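Local atomic coordinates of FAD-dependent pyridine nucleotide-disulphide oxidoreductase (Desulfovibrio vulgaris, PDB entry 3IWA), a protein that probably uses FAD to pass electrons between a pyridine nucleotide such as NAD(P)H and a disulphide or related acceptor. Residues Gln206-Asp211 with Val342-Gly347. Residues are numbered along the deposited sequence; the frame is centred on the assembly and turned at random.
Sequences QMLRHD and VKLFEG
Asp211 meets the turn Leu344-Gly347 with its carboxylate, illustrating how one acidic side chain can hold a hairpin turn by consecutive backbone amides. With CG anti to the backbone N (chi1 -173°), the group reaches out from helix 202-214 and shares three hydrogen bonds between its two oxygens. Phe345 N gives to OD1 of Asp211 at 2.7 Å, from the syn side but tilted off the carboxylate plane. OD2 of Asp211 takes two donors at 2.8 Å: Glu346 N on the syn lone pair, and Gly347 N above the plane in the straightest bond (169°). This grip should fix the carboxylate's rotation and probably favours its charged form. OD1 of Asp211 also lies at the Phe345 ring edge, in plane, 3.3 Å from CD2.

The smaller apolar part is CD1 of Leu344 touching CB of Leu208 at 3.6 Å, the two leucines crossing at about a right angle.

Glu346, exposed beside the turn, forms a salt bridge with Lys214 at the end of the same helix. Leu344 N bonds to Gly347 O and closes the hairpin around the turn Phe345-Glu346, while the Gly347 amide, which a classic turn would give to Leu344 O, goes to Asp211. The arrangement is thus a beta hairpin whose turn amides are bound by an acidic side chain of a helix packed against it, joining the Rossmann-like, probably nucleotide-binding, part of this disulphide oxidoreductase fold to its dimerisation domain.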
# COMPACT_ATOMS: atom_id res chain seq x y z
N GLN A 206 -12.60 -12.01 -16.87
CA GLN A 206 -13.78 -11.64 -17.67
C GLN A 206 -14.08 -10.17 -17.58
O GLN A 206 -14.57 -9.55 -18.53
CB GLN A 206 -15.06 -12.36 -17.22
CG GLN A 206 -15.02 -13.86 -17.08
CD GLN A 206 -14.65 -14.59 -18.35
OE1 GLN A 206 -14.89 -14.10 -19.48
NE2 GLN A 206 -14.07 -15.78 -18.18
N MET A 207 -13.85 -9.60 -16.40
CA MET A 207 -14.00 -8.17 -16.26
C MET A 207 -13.04 -7.46 -17.23
O MET A 207 -13.41 -6.52 -17.91
CB MET A 207 -13.74 -7.71 -14.80
CG MET A 207 -14.82 -8.09 -13.72
SD MET A 207 -16.52 -7.62 -14.17
CE MET A 207 -17.02 -8.92 -15.27
N LEU A 208 -11.80 -7.92 -17.29
CA LEU A 208 -10.84 -7.27 -18.17
C LEU A 208 -11.24 -7.55 -19.62
O LEU A 208 -11.16 -6.66 -20.46
CB LEU A 208 -9.40 -7.71 -17.89
CG LEU A 208 -8.69 -7.25 -16.61
CD1 LEU A 208 -9.26 -7.94 -15.33
CD2 LEU A 208 -7.18 -7.51 -16.72
N ARG A 209 -11.67 -8.77 -19.91
CA ARG A 209 -12.13 -9.14 -21.25
C ARG A 209 -13.21 -8.18 -21.74
O ARG A 209 -13.14 -7.70 -22.88
CB ARG A 209 -12.62 -10.58 -21.33
CG ARG A 209 -12.86 -11.07 -22.75
CD ARG A 209 -13.28 -12.55 -22.81
NE ARG A 209 -13.60 -12.99 -24.18
CZ ARG A 209 -13.39 -14.21 -24.67
NH1 ARG A 209 -12.88 -15.19 -23.95
NH2 ARG A 209 -13.67 -14.45 -25.94
N HIS A 210 -14.17 -7.85 -20.86
CA HIS A 210 -15.31 -7.02 -21.25
C HIS A 210 -14.85 -5.62 -21.55
O HIS A 210 -15.34 -5.02 -22.51
CB HIS A 210 -16.38 -6.94 -20.16
CG HIS A 210 -17.51 -5.98 -20.49
ND1 HIS A 210 -17.73 -4.82 -19.77
CD2 HIS A 210 -18.46 -6.02 -21.46
CE1 HIS A 210 -18.78 -4.20 -20.27
NE2 HIS A 210 -19.23 -4.89 -21.30
N ASP A 211 -13.94 -5.10 -20.73
CA ASP A 211 -13.39 -3.80 -21.00
C ASP A 211 -12.87 -3.78 -22.42
O ASP A 211 -13.11 -2.82 -23.13
CB ASP A 211 -12.30 -3.42 -19.98
CG ASP A 211 -11.82 -1.96 -20.15
OD1 ASP A 211 -11.04 -1.71 -21.09
OD2 ASP A 211 -12.19 -1.06 -19.36
N VAL A 342 -2.18 -3.06 -14.97
CA VAL A 342 -2.52 -2.75 -16.36
C VAL A 342 -3.70 -1.77 -16.39
O VAL A 342 -4.72 -1.98 -15.72
CB VAL A 342 -2.96 -4.00 -17.14
CG1 VAL A 342 -2.76 -3.77 -18.59
CG2 VAL A 342 -2.16 -5.18 -16.75
N LYS A 343 -3.55 -0.71 -17.16
CA LYS A 343 -4.64 0.21 -17.41
C LYS A 343 -5.28 -0.16 -18.76
O LYS A 343 -4.58 -0.31 -19.77
CB LYS A 343 -4.11 1.65 -17.40
CG LYS A 343 -5.10 2.72 -17.90
CD LYS A 343 -5.89 3.41 -16.78
CE LYS A 343 -7.09 4.21 -17.35
NZ LYS A 343 -8.08 3.34 -18.08
N LEU A 344 -6.60 -0.36 -18.73
CA LEU A 344 -7.38 -0.73 -19.92
C LEU A 344 -8.21 0.49 -20.34
O LEU A 344 -7.87 1.62 -20.01
CB LEU A 344 -8.24 -2.00 -19.67
CG LEU A 344 -7.50 -3.25 -19.19
CD1 LEU A 344 -8.46 -4.35 -18.84
CD2 LEU A 344 -6.54 -3.72 -20.24
N PHE A 345 -9.28 0.31 -21.10
CA PHE A 345 -9.99 1.47 -21.63
C PHE A 345 -10.62 2.27 -20.51
O PHE A 345 -10.34 3.45 -20.36
CB PHE A 345 -11.01 1.05 -22.68
CG PHE A 345 -10.37 0.59 -23.94
CD1 PHE A 345 -10.02 1.50 -24.92
CD2 PHE A 345 -10.08 -0.74 -24.14
CE1 PHE A 345 -9.40 1.09 -26.10
CE2 PHE A 345 -9.47 -1.19 -25.30
CZ PHE A 345 -9.13 -0.27 -26.30
N GLU A 346 -11.43 1.61 -19.70
CA GLU A 346 -12.10 2.27 -18.57
C GLU A 346 -11.65 1.71 -17.21
O GLU A 346 -11.46 2.46 -16.26
CB GLU A 346 -13.62 2.15 -18.72
CG GLU A 346 -14.17 2.79 -20.01
CD GLU A 346 -15.32 1.98 -20.60
OE1 GLU A 346 -16.23 1.59 -19.83
OE2 GLU A 346 -15.32 1.73 -21.83
N GLY A 347 -11.44 0.41 -17.10
CA GLY A 347 -10.97 -0.15 -15.84
C GLY A 347 -9.47 -0.27 -15.77
O GLY A 347 -8.78 -0.08 -16.76